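Local coordinates for probable LacI-family transcriptional regulator (Corynebacterium glutamicum ATCC 13032, PDB 3BIL), which is probably a LacI-family transcription factor that binds cis-regulatory DNA, although its function has not been established, at residues 106-111 and 129-134; 70-75 and 113-118; 175-180 and 211-216; 180-185 and 331-336. All blocks are in the same frame, centred on the assembly; numbering follows the deposited sequence.

Contact 1 of 4, residues 106-111 and 129-134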
loop_
_atom_site.group_PDB
_atom_site.type_symbol
_atom_site.label_atom_id
_atom_site.label_comp_id
_atom_site.label_asym_id
_atom_site.label_seq_id
_atom_site.Cartn_x
_atom_site.Cartn_y
_atom_site.Cartn_z
ATOM N N GLU A 106 -11.692 -2.557 9.914
ATOM C CA GLU A 106 -11.653 -2.602 11.382
ATOM C C GLU A 106 -13.080 -2.489 11.966
ATOM O O GLU A 106 -13.286 -1.933 13.051
ATOM C CB GLU A 106 -10.721 -1.499 11.926
ATOM C CG GLU A 106 -9.331 -1.447 11.252
ATOM C CD GLU A 106 -8.322 -2.456 11.826
ATOM O OE1 GLU A 106 -8.740 -3.475 12.439
ATOM O OE2 GLU A 106 -7.095 -2.222 11.664
ATOM N N ASP A 107 -14.045 -3.032 11.219
ATOM C CA ASP A 107 -15.466 -2.905 11.511
ATOM C C ASP A 107 -16.019 -4.301 11.651
ATOM O O ASP A 107 -16.048 -5.066 10.677
ATOM C CB ASP A 107 -16.198 -2.186 10.367
ATOM C CG ASP A 107 -17.625 -1.754 10.743
ATOM O OD1 ASP A 107 -18.610 -2.368 10.269
ATOM O OD2 ASP A 107 -17.754 -0.784 11.516
ATOM N N ALA A 108 -16.454 -4.626 12.868
ATOM C CA ALA A 108 -17.022 -5.934 13.180
ATOM C C ALA A 108 -18.230 -6.278 12.302
ATOM O O ALA A 108 -18.294 -7.372 11.741
ATOM C CB ALA A 108 -17.389 -6.003 14.651
ATOM N N THR A 109 -19.175 -5.344 12.186
ATOM C CA THR A 109 -20.362 -5.538 11.346
ATOM C C THR A 109 -19.972 -5.904 9.908
ATOM O O THR A 109 -20.579 -6.803 9.309
ATOM C CB THR A 109 -21.266 -4.278 11.314
ATOM O OG1 THR A 109 -21.545 -3.848 12.651
ATOM C CG2 THR A 109 -22.583 -4.557 10.581
ATOM N N THR A 110 -18.961 -5.224 9.356
ATOM C CA THR A 110 -18.545 -5.513 7.984
ATOM C C THR A 110 -18.052 -6.965 7.852
ATOM O O THR A 110 -18.469 -7.667 6.944
ATOM C CB THR A 110 -17.509 -4.491 7.434
ATOM O OG1 THR A 110 -17.867 -3.168 7.826
ATOM C CG2 THR A 110 -17.491 -4.522 5.941
ATOM N N MET A 111 -17.196 -7.401 8.781
ATOM C CA MET A 111 -16.605 -8.752 8.783
ATOM C C MET A 111 -17.668 -9.811 9.022
ATOM O O MET A 111 -17.637 -10.911 8.429
ATOM C CB MET A 111 -15.520 -8.882 9.861
ATOM C CG MET A 111 -14.762 -10.231 9.850
ATOM S SD MET A 111 -13.613 -10.397 11.233
ATOM C CE MET A 111 -12.429 -9.076 10.879
ATOM N N VAL A 129 -8.098 -12.252 9.559
ATOM C CA VAL A 129 -7.584 -11.430 10.672
ATOM C C VAL A 129 -8.754 -11.025 11.544
ATOM O O VAL A 129 -9.438 -10.053 11.248
ATOM C CB VAL A 129 -6.827 -10.143 10.217
ATOM C CG1 VAL A 129 -6.345 -9.368 11.422
ATOM C CG2 VAL A 129 -5.645 -10.475 9.312
ATOM N N PRO A 130 -8.970 -11.752 12.644
ATOM C CA PRO A 130 -10.169 -11.618 13.451
ATOM C C PRO A 130 -10.277 -10.281 14.147
ATOM O O PRO A 130 -9.314 -9.840 14.768
ATOM C CB PRO A 130 -9.981 -12.690 14.520
ATOM C CG PRO A 130 -8.514 -12.862 14.624
ATOM C CD PRO A 130 -8.033 -12.736 13.212
ATOM N N ASN A 131 -11.440 -9.640 14.025
ATOM C CA ASN A 131 -11.880 -8.623 14.981
ATOM C C ASN A 131 -12.352 -9.373 16.227
ATOM O O ASN A 131 -12.995 -10.423 16.108
ATOM C CB ASN A 131 -13.034 -7.809 14.396
ATOM C CG ASN A 131 -13.183 -6.425 15.040
ATOM O OD1 ASN A 131 -13.509 -6.293 16.231
ATOM N ND2 ASN A 131 -12.974 -5.386 14.241
ATOM N N GLU A 132 -12.030 -8.875 17.416
ATOM C CA GLU A 132 -12.444 -9.565 18.643
ATOM C C GLU A 132 -13.955 -9.622 18.824
ATOM O O GLU A 132 -14.488 -10.599 19.351
ATOM C CB GLU A 132 -11.797 -8.927 19.862
ATOM C CG GLU A 132 -10.325 -9.219 19.939
ATOM C CD GLU A 132 -9.640 -8.488 21.067
ATOM O OE1 GLU A 132 -8.389 -8.575 21.118
ATOM O OE2 GLU A 132 -10.342 -7.840 21.887
ATOM N N GLU A 133 -14.641 -8.577 18.374
ATOM C CA GLU A 133 -16.096 -8.518 18.433
ATOM C C GLU A 133 -16.795 -9.506 17.494
ATOM O O GLU A 133 -17.983 -9.358 17.228
ATOM C CB GLU A 133 -16.562 -7.106 18.127
ATOM C CG GLU A 133 -15.985 -6.078 19.058
ATOM C CD GLU A 133 -17.048 -5.156 19.586
ATOM O OE1 GLU A 133 -17.690 -4.470 18.757
ATOM O OE2 GLU A 133 -17.251 -5.133 20.823
ATOM N N CYS A 134 -16.057 -10.507 17.006
ATOM C CA CYS A 134 -16.558 -11.518 16.062
ATOM C C CYS A 134 -16.167 -12.903 16.536
ATOM O O CYS A 134 -16.281 -13.882 15.789
ATOM C CB CYS A 134 -15.979 -11.310 14.652
ATOM S SG CYS A 134 -16.703 -9.966 13.698
#

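Contact 2 of 4, residues 70-75 and 113-118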
loop_
_atom_site.group_PDB
_atom_site.type_symbol
_atom_site.label_atom_id
_atom_site.label_comp_id
_atom_site.label_asym_id
_atom_site.label_seq_id
_atom_site.Cartn_x
_atom_site.Cartn_y
_atom_site.Cartn_z
ATOM N N GLY A 70 -11.176 -17.958 0.641
ATOM C CA GLY A 70 -11.520 -16.574 1.008
ATOM C C GLY A 70 -10.535 -15.961 2.003
ATOM O O GLY A 70 -10.088 -16.643 2.933
ATOM N N VAL A 71 -10.161 -14.694 1.804
ATOM C CA VAL A 71 -9.357 -13.988 2.822
ATOM C C VAL A 71 -9.942 -12.653 3.213
ATOM O O VAL A 71 -10.431 -11.896 2.371
ATOM C CB VAL A 71 -7.829 -13.933 2.516
ATOM C CG1 VAL A 71 -7.555 -14.153 1.086
ATOM C CG2 VAL A 71 -7.201 -12.653 2.994
ATOM N N ILE A 72 -9.915 -12.415 4.518
ATOM C CA ILE A 72 -10.461 -11.211 5.124
ATOM C C ILE A 72 -9.382 -10.479 5.901
ATOM O O ILE A 72 -8.683 -11.076 6.712
ATOM C CB ILE A 72 -11.578 -11.533 6.106
ATOM C CG1 ILE A 72 -12.676 -12.332 5.408
ATOM C CG2 ILE A 72 -12.135 -10.239 6.706
ATOM C CD1 ILE A 72 -13.607 -13.063 6.369
ATOM N N VAL A 73 -9.282 -9.175 5.666
ATOM C CA VAL A 73 -8.194 -8.373 6.200
ATOM C C VAL A 73 -8.741 -7.015 6.652
ATOM O O VAL A 73 -9.759 -6.555 6.104
ATOM C CB VAL A 73 -7.111 -8.287 5.139
ATOM C CG1 VAL A 73 -7.207 -6.995 4.316
ATOM C CG2 VAL A 73 -5.770 -8.493 5.771
ATOM N N PRO A 74 -8.157 -6.402 7.704
ATOM C CA PRO A 74 -8.769 -5.165 8.207
ATOM C C PRO A 74 -8.569 -3.940 7.329
ATOM O O PRO A 74 -9.278 -2.938 7.464
ATOM C CB PRO A 74 -8.045 -4.945 9.525
ATOM C CG PRO A 74 -6.759 -5.567 9.349
ATOM C CD PRO A 74 -7.019 -6.798 8.539
ATOM N N SER A 75 -7.597 -4.001 6.443
ATOM C CA SER A 75 -7.231 -2.815 5.680
ATOM C C SER A 75 -6.395 -3.262 4.492
ATOM O O SER A 75 -5.718 -4.297 4.560
ATOM C CB SER A 75 -6.424 -1.860 6.579
ATOM O OG SER A 75 -5.659 -0.934 5.833
ATOM N N GLY A 113 -20.735 -9.422 8.016
ATOM C CA GLY A 113 -21.251 -9.498 6.646
ATOM C C GLY A 113 -20.464 -10.416 5.724
ATOM O O GLY A 113 -21.046 -11.212 4.988
ATOM N N SER A 114 -19.136 -10.321 5.783
ATOM C CA SER A 114 -18.230 -11.091 4.908
ATOM C C SER A 114 -18.225 -12.600 5.125
ATOM O O SER A 114 -18.341 -13.367 4.169
ATOM C CB SER A 114 -16.797 -10.586 5.062
ATOM O OG SER A 114 -16.581 -9.422 4.295
ATOM N N LEU A 115 -18.041 -13.007 6.380
ATOM C CA LEU A 115 -17.983 -14.411 6.766
ATOM C C LEU A 115 -19.264 -15.095 6.356
ATOM O O LEU A 115 -19.240 -16.099 5.636
ATOM C CB LEU A 115 -17.824 -14.526 8.276
ATOM C CG LEU A 115 -16.515 -14.002 8.852
ATOM C CD1 LEU A 115 -16.721 -13.467 10.274
ATOM C CD2 LEU A 115 -15.462 -15.100 8.788
ATOM N N GLU A 116 -20.379 -14.538 6.818
ATOM C CA GLU A 116 -21.696 -14.969 6.382
ATOM C C GLU A 116 -21.685 -15.199 4.865
ATOM O O GLU A 116 -22.070 -16.267 4.386
ATOM C CB GLU A 116 -22.737 -13.909 6.766
ATOM C CG GLU A 116 -24.153 -14.182 6.255
ATOM C CD GLU A 116 -24.784 -12.962 5.580
ATOM O OE1 GLU A 116 -25.892 -12.577 6.000
ATOM O OE2 GLU A 116 -24.180 -12.388 4.635
ATOM N N PHE A 117 -21.214 -14.203 4.116
ATOM C CA PHE A 117 -21.223 -14.297 2.670
ATOM C C PHE A 117 -20.236 -15.331 2.156
ATOM O O PHE A 117 -20.583 -16.119 1.289
ATOM C CB PHE A 117 -20.958 -12.939 2.018
ATOM C CG PHE A 117 -20.897 -12.994 0.509
ATOM C CD1 PHE A 117 -22.038 -12.796 -0.256
ATOM C CD2 PHE A 117 -19.701 -13.253 -0.149
ATOM C CE1 PHE A 117 -21.981 -12.851 -1.656
ATOM C CE2 PHE A 117 -19.642 -13.318 -1.546
ATOM C CZ PHE A 117 -20.781 -13.117 -2.296
ATOM N N LEU A 118 -19.011 -15.332 2.676
ATOM C CA LEU A 118 -17.969 -16.214 2.131
ATOM C C LEU A 118 -18.336 -17.690 2.202
ATOM O O LEU A 118 -18.104 -18.432 1.243
ATOM C CB LEU A 118 -16.592 -15.979 2.781
ATOM C CG LEU A 118 -15.638 -14.899 2.235
ATOM C CD1 LEU A 118 -14.319 -14.959 2.995
ATOM C CD2 LEU A 118 -15.376 -15.027 0.738
#

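Contact 3 of 4, residues 175-180 and 211-216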
loop_
_atom_site.group_PDB
_atom_site.type_symbol
_atom_site.label_atom_id
_atom_site.label_comp_id
_atom_site.label_asym_id
_atom_site.label_seq_id
_atom_site.Cartn_x
_atom_site.Cartn_y
_atom_site.Cartn_z
ATOM N N ALA A 175 15.618 -4.216 19.366
ATOM C CA ALA A 175 15.514 -2.768 19.202
ATOM C C ALA A 175 15.751 -2.056 20.523
ATOM O O ALA A 175 16.520 -1.092 20.557
ATOM C CB ALA A 175 14.207 -2.374 18.615
ATOM N N VAL A 176 15.135 -2.517 21.625
ATOM C CA VAL A 176 15.382 -1.855 22.941
ATOM C C VAL A 176 16.854 -1.920 23.348
ATOM O O VAL A 176 17.451 -0.878 23.683
ATOM C CB VAL A 176 14.461 -2.374 24.065
ATOM C CG1 VAL A 176 14.915 -1.874 25.423
ATOM C CG2 VAL A 176 12.990 -1.937 23.811
ATOM N N GLU A 177 17.444 -3.125 23.261
ATOM C CA GLU A 177 18.878 -3.345 23.505
ATOM C C GLU A 177 19.729 -2.335 22.774
ATOM O O GLU A 177 20.542 -1.657 23.387
ATOM C CB GLU A 177 19.312 -4.782 23.169
ATOM C CG GLU A 177 19.540 -5.688 24.394
ATOM C CD GLU A 177 20.534 -5.075 25.419
ATOM O OE1 GLU A 177 21.730 -4.877 25.062
ATOM O OE2 GLU A 177 20.118 -4.787 26.579
ATOM N N LEU A 178 19.487 -2.207 21.471
ATOM C CA LEU A 178 20.173 -1.255 20.616
ATOM C C LEU A 178 19.972 0.184 21.023
ATOM O O LEU A 178 20.930 0.971 20.981
ATOM C CB LEU A 178 19.729 -1.470 19.162
ATOM C CG LEU A 178 20.478 -0.768 18.023
ATOM C CD1 LEU A 178 21.943 -1.147 18.011
ATOM C CD2 LEU A 178 19.860 -1.113 16.689
ATOM N N LEU A 179 18.743 0.560 21.409
ATOM C CA LEU A 179 18.527 1.933 21.915
ATOM C C LEU A 179 19.353 2.150 23.172
ATOM O O LEU A 179 20.003 3.209 23.334
ATOM C CB LEU A 179 17.028 2.303 22.122
ATOM C CG LEU A 179 16.245 2.279 20.791
ATOM C CD1 LEU A 179 14.736 2.133 20.907
ATOM C CD2 LEU A 179 16.677 3.386 19.831
ATOM N N ALA A 180 19.360 1.139 24.036
ATOM C CA ALA A 180 20.074 1.259 25.305
ATOM C C ALA A 180 21.590 1.429 25.116
ATOM O O ALA A 180 22.168 2.350 25.714
ATOM C CB ALA A 180 19.774 0.095 26.188
ATOM N N ALA A 211 12.762 -3.127 31.108
ATOM C CA ALA A 211 13.171 -3.641 32.407
ATOM C C ALA A 211 14.364 -4.543 32.155
ATOM O O ALA A 211 15.419 -4.361 32.758
ATOM C CB ALA A 211 12.020 -4.417 33.082
ATOM N N ASN A 212 14.224 -5.508 31.248
ATOM C CA ASN A 212 15.306 -6.451 31.085
ATOM C C ASN A 212 16.609 -5.798 30.671
ATOM O O ASN A 212 17.683 -6.308 30.996
ATOM C CB ASN A 212 14.987 -7.603 30.153
ATOM C CG ASN A 212 16.192 -8.535 29.995
ATOM O OD1 ASN A 212 16.316 -9.518 30.732
ATOM N ND2 ASN A 212 17.129 -8.186 29.090
ATOM N N SER A 213 16.516 -4.698 29.931
ATOM C CA SER A 213 17.684 -3.945 29.496
ATOM C C SER A 213 18.110 -2.976 30.583
ATOM O O SER A 213 19.100 -2.253 30.413
ATOM C CB SER A 213 17.359 -3.165 28.225
ATOM O OG SER A 213 17.431 -3.969 27.058
ATOM N N LYS A 214 17.329 -2.931 31.677
ATOM C CA LYS A 214 17.513 -2.003 32.826
ATOM C C LYS A 214 17.710 -0.550 32.407
ATOM O O LYS A 214 18.737 0.053 32.734
ATOM C CB LYS A 214 18.713 -2.413 33.712
ATOM C CG LYS A 214 18.825 -3.914 34.072
ATOM C CD LYS A 214 19.944 -4.595 33.287
ATOM C CE LYS A 214 21.337 -4.334 33.921
ATOM N NZ LYS A 214 22.377 -4.078 32.873
ATOM N N ILE A 215 16.738 0.005 31.679
ATOM C CA ILE A 215 16.734 1.450 31.383
ATOM C C ILE A 215 15.596 2.167 32.096
ATOM O O ILE A 215 15.472 3.401 32.006
ATOM C CB ILE A 215 16.733 1.776 29.843
ATOM C CG1 ILE A 215 15.681 0.927 29.119
ATOM C CG2 ILE A 215 18.123 1.548 29.301
ATOM C CD1 ILE A 215 15.226 1.488 27.804
ATOM N N GLY A 216 14.769 1.408 32.811
ATOM C CA GLY A 216 13.691 2.041 33.541
ATOM C C GLY A 216 12.543 2.350 32.608
ATOM O O GLY A 216 12.665 2.191 31.376
#

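Contact 4 of 4, residues 180-185 and 331-336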
loop_
_atom_site.group_PDB
_atom_site.type_symbol
_atom_site.label_atom_id
_atom_site.label_comp_id
_atom_site.label_asym_id
_atom_site.label_seq_id
_atom_site.Cartn_x
_atom_site.Cartn_y
_atom_site.Cartn_z
ATOM N N ALA A 180 19.360 1.139 24.036
ATOM C CA ALA A 180 20.074 1.259 25.305
ATOM C C ALA A 180 21.590 1.429 25.116
ATOM O O ALA A 180 22.168 2.350 25.714
ATOM C CB ALA A 180 19.774 0.095 26.188
ATOM N N HIS A 181 22.226 0.579 24.279
ATOM C CA HIS A 181 23.649 0.729 24.012
ATOM C C HIS A 181 24.006 2.043 23.404
ATOM O O HIS A 181 25.098 2.530 23.629
ATOM C CB HIS A 181 24.182 -0.383 23.129
ATOM C CG HIS A 181 24.113 -1.727 23.788
ATOM N ND1 HIS A 181 23.975 -2.901 23.079
ATOM C CD2 HIS A 181 24.098 -2.070 25.101
ATOM C CE1 HIS A 181 23.915 -3.912 23.929
ATOM N NE2 HIS A 181 23.977 -3.433 25.161
ATOM N N ASN A 182 23.097 2.632 22.635
ATOM C CA ASN A 182 23.361 3.918 22.007
ATOM C C ASN A 182 23.030 5.148 22.849
ATOM O O ASN A 182 23.151 6.303 22.355
ATOM C CB ASN A 182 22.634 3.982 20.680
ATOM C CG ASN A 182 23.388 3.230 19.575
ATOM O OD1 ASN A 182 24.381 3.739 19.047
ATOM N ND2 ASN A 182 22.901 2.022 19.208
ATOM N N ASN A 183 22.644 4.907 24.119
ATOM C CA ASN A 183 22.084 5.954 24.992
ATOM C C ASN A 183 21.035 6.833 24.261
ATOM O O ASN A 183 21.038 8.042 24.386
ATOM C CB ASN A 183 23.183 6.837 25.619
ATOM C CG ASN A 183 22.644 7.726 26.769
ATOM O OD1 ASN A 183 21.744 7.308 27.519
ATOM N ND2 ASN A 183 23.178 8.950 26.896
ATOM N N ALA A 184 20.144 6.214 23.493
ATOM C CA ALA A 184 19.280 6.988 22.644
ATOM C C ALA A 184 17.974 7.107 23.416
ATOM O O ALA A 184 16.908 6.729 22.935
ATOM C CB ALA A 184 19.093 6.286 21.304
ATOM N N LEU A 185 18.079 7.619 24.643
ATOM C CA LEU A 185 16.983 7.606 25.567
ATOM C C LEU A 185 16.627 9.023 25.883
ATOM O O LEU A 185 17.518 9.886 25.806
ATOM C CB LEU A 185 17.408 6.932 26.871
ATOM C CG LEU A 185 17.835 5.473 26.939
ATOM C CD1 LEU A 185 18.109 5.143 28.451
ATOM C CD2 LEU A 185 16.802 4.481 26.283
ATOM N N GLU A 331 19.938 2.950 9.390
ATOM C CA GLU A 331 20.666 4.120 9.915
ATOM C C GLU A 331 19.895 5.215 10.698
ATOM O O GLU A 331 20.302 6.379 10.691
ATOM C CB GLU A 331 21.503 4.750 8.807
ATOM C CG GLU A 331 22.942 4.215 8.741
ATOM C CD GLU A 331 23.180 3.198 7.613
ATOM O OE1 GLU A 331 23.936 2.212 7.854
ATOM O OE2 GLU A 331 22.623 3.396 6.495
ATOM N N SER A 332 18.818 4.854 11.400
ATOM C CA SER A 332 17.982 5.856 12.076
ATOM C C SER A 332 18.168 5.978 13.618
ATOM O O SER A 332 17.304 6.529 14.307
ATOM C CB SER A 332 16.521 5.617 11.720
ATOM O OG SER A 332 16.122 4.274 11.912
ATOM N N ILE A 333 19.292 5.481 14.142
ATOM C CA ILE A 333 19.645 5.579 15.549
ATOM C C ILE A 333 20.915 6.416 15.682
ATOM O O ILE A 333 21.950 6.044 15.149
ATOM C CB ILE A 333 19.983 4.196 16.143
ATOM C CG1 ILE A 333 18.888 3.148 15.864
ATOM C CG2 ILE A 333 20.324 4.316 17.625
ATOM C CD1 ILE A 333 17.532 3.504 16.337
ATOM N N ILE A 334 20.829 7.536 16.397
ATOM C CA ILE A 334 22.000 8.335 16.780
ATOM C C ILE A 334 22.867 7.608 17.801
ATOM O O ILE A 334 22.358 6.901 18.661
ATOM C CB ILE A 334 21.578 9.656 17.451
ATOM C CG1 ILE A 334 20.717 10.491 16.512
ATOM C CG2 ILE A 334 22.784 10.494 17.818
ATOM C CD1 ILE A 334 19.282 10.349 16.772
ATOM N N ASN A 335 24.182 7.781 17.705
ATOM C CA ASN A 335 25.039 7.485 18.843
ATOM C C ASN A 335 25.378 8.714 19.720
ATOM O O ASN A 335 26.101 9.623 19.283
ATOM C CB ASN A 335 26.302 6.743 18.439
ATOM C CG ASN A 335 26.912 6.017 19.616
ATOM O OD1 ASN A 335 28.127 5.974 19.795
ATOM N ND2 ASN A 335 26.051 5.473 20.460
ATOM N N SER A 336 24.860 8.714 20.957
ATOM C CA SER A 336 25.122 9.768 21.957
ATOM C C SER A 336 26.281 9.482 22.932
ATOM O O SER A 336 26.392 8.391 23.503
ATOM C CB SER A 336 23.845 10.070 22.737
ATOM O OG SER A 336 22.878 10.602 21.857
#

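Contact 1 of 4, residues 106-111 and 129-134
The sulfur of Met111 lies before the backbone N-H of Asn131, which points almost straight at it (179°); at 3.6 Å from Asn131 N to Met111 SD this is a weak hydrogen bond. The side chain is extended through its first two torsions and bends only at chi3 (-64°), bringing CE against the backbone of 129-131, 3.2 Å from Val129 O and 3.8 Å from Asn131 CB. Cys134 SG lies beside the same sulfur, 4.0 Å from Met111 SD, and 3.6 Å from Ala108 O. Further toward the surface, Ala108 CB meets Glu133 CB at 3.7 Å.

Both segments follow parallel strands of the N-terminal half of a periplasmic-binding-protein fold: 106-111 comes after strand 99-103 and opens helix 108-120, while 129-134 leads from strand 126-128 to helix 135-143. The turn that presents Asn131 is steadied by a weak bond from Glu133 N to Asn131 OD1, an Asx turn. On the partner segment, Asp107 is the N-cap. Its OD1 is gripped from opposite faces of the carboxylate plane by Thr110 N and Thr110 OG1, which fixes the first helical turn. Just before it, the carboxylate of Glu106 forms a salt bridge with Arg153.

Contact 2 of 4, residues 70-75 and 113-118
Within 113-118, on helix 108-120, Ser114 is the first residue to touch the strand, its CB 4.2 Å from the terminal CD1 of Ile72; Ser114 OG and Thr102 OG1, on the adjoining strand 99-103, share a hydrogen bond. One residue on, Leu115 starts from the flank of the helix, but CG lies beside the backbone N (chi1 -66°), and the branch swings in so that CD2 reaches 3.7 Å from Ile72 CD1. The two side chains cross at about a right angle, and Leu115 also touches Leu138 and Leu141 of helix 135-143.

This is the packing of a beta-alpha-beta crossover: helix 108-120 connects strand 99-103 to strand 126-128 and, on the way, runs over strand 69-73, which lies between them in the parallel sheet. The short axes are antiparallel at 179° and 9.9 Å apart, a usual spacing for a helix laid on a sheet. Phe117, on another side of the helix, packs against Ile100 of the second subunit.

Leu118 ends the segment. It slides past Ile72 in the opposite direction, bringing CD1 to 3.9 Å from Ile72 CG1, and the same methyl lies 3.8 Å from Gly70 CA, over bare backbone with no side chain between.

Contact 3 of 4, residues 175-180 and 211-216
Glu177 and Ser213 bring the two backbones to 6.1 Å between their CA atoms, and three residues further along the first helix Ala180 and Ile215 follow at 6.9 Å. Segment 175-180 is helical throughout, whereas 211-216 is where a helix stops: Lys214 adopts a positive phi (49°), and a Schellman motif ends the helix. Its bond from Lys214 N to Ala211 O ties the turn to the last helical residues, and Ser213 and Ile215, set on either side of Lys214 in sequence, both direct their side chains at the neighbouring helix.

These are layers of the C-terminal half of the periplasmic-binding-protein fold. Helix 169-181 leads into strand 187-190, helix 197-212 carries the chain on to strand 219-221, and the end of the second helix packs here against the first.

The polar link is a hydrogen bond from Ser213 OG to Glu177 OE2 at 2.8 Å. The hydroxyl approaches the anti side of the carboxylate, 26° out of its plane; a bend at chi2 (-54°) turns the carboxylate toward Ser213. Lys214 NZ stays 6.7 Å from Glu177 OE2, close enough perhaps for a mild electrostatic attraction. Val176 CG1 also packs against the hydroxyl, 3.7 Å from Ser213 OG. The apolar contacts both involve Ile215: its CD1 lies 4.1 Å from Val176 CG1, whose flank is continued by Phe206 and Ala209 of helix 197-212. Ile215 holds CG1 between its backbone N and carbonyl carbon, leaving CG2 to lie 3.8 Å from Ala180 CB, while Ile187 of strand 187-190 also packs on Ile215.

Contact 4 of 4, residues 180-185 and 331-336
Asn182 and Ser336 join the end of a helix to the last modelled residue of the chain. Helix 169-181 finishes in a Schellman motif with Asn183, at positive phi, as its C-prime residue: Asn183 N bonds to Ala180 O, and Ala184 N to Leu179 O. Ala184 then forms the centre of an inverse gamma turn. Against this turn, in the C-terminal half of the periplasmic-binding-protein fold, lies the tail that follows strand 322-328.

Of the backbone interactions, one hydrogen bond spans the contact. Ser336 N donates to Asn182 O at 3.3 Å with an angle of 165° at the hydrogen. Ile334 O lies 3.6 Å from Asn182 CB, and Ile334 N is bonded to Ser272 OG at the neighbouring strand 272-276.

The polar side chains meet as two amides. With CG of Asn182 beside its backbone N (chi1 -80°), ND2 reaches back to bond Leu178 O in the preceding helical turn and OD1 is left facing the tail, 2.8 Å from Asn335 ND2. The amide planes stand 88° apart.

Apolar contact is supplied mainly by Ile333. Its side chain crosses Asn182 at about a right angle, and beyond the amide it packs on Leu179 and on Ile274 of strand 272-276. Its CG2, anti to the backbone N, rests 3.8 Å from Asn182 CG and 4.4 Å from Ala184 CB.

In the fold
The four contacts form two pairs at opposite sides of the chain's centre. Contacts 1 and 2 share helix 108-120 in the N-terminal half, about 9 Å apart between centres, and are joined through a probable hydrogen bond from Val129 N to Ile72 O. Contacts 3 and 4, about 11 Å apart between centres, share Ala180 and helix 169-181 in the C-terminal half. Contact 2 is wholly buried and purely apolar, helix against sheet. Contact 1, partly buried where loops leave the strands, relies on sulfur atoms and backbone. Contacts 3 and 4 lie at the surface around helix ends, and each adds a hydrogen bond to apolar packing, a serine-carboxylate bond in one and a backbone bond in the other.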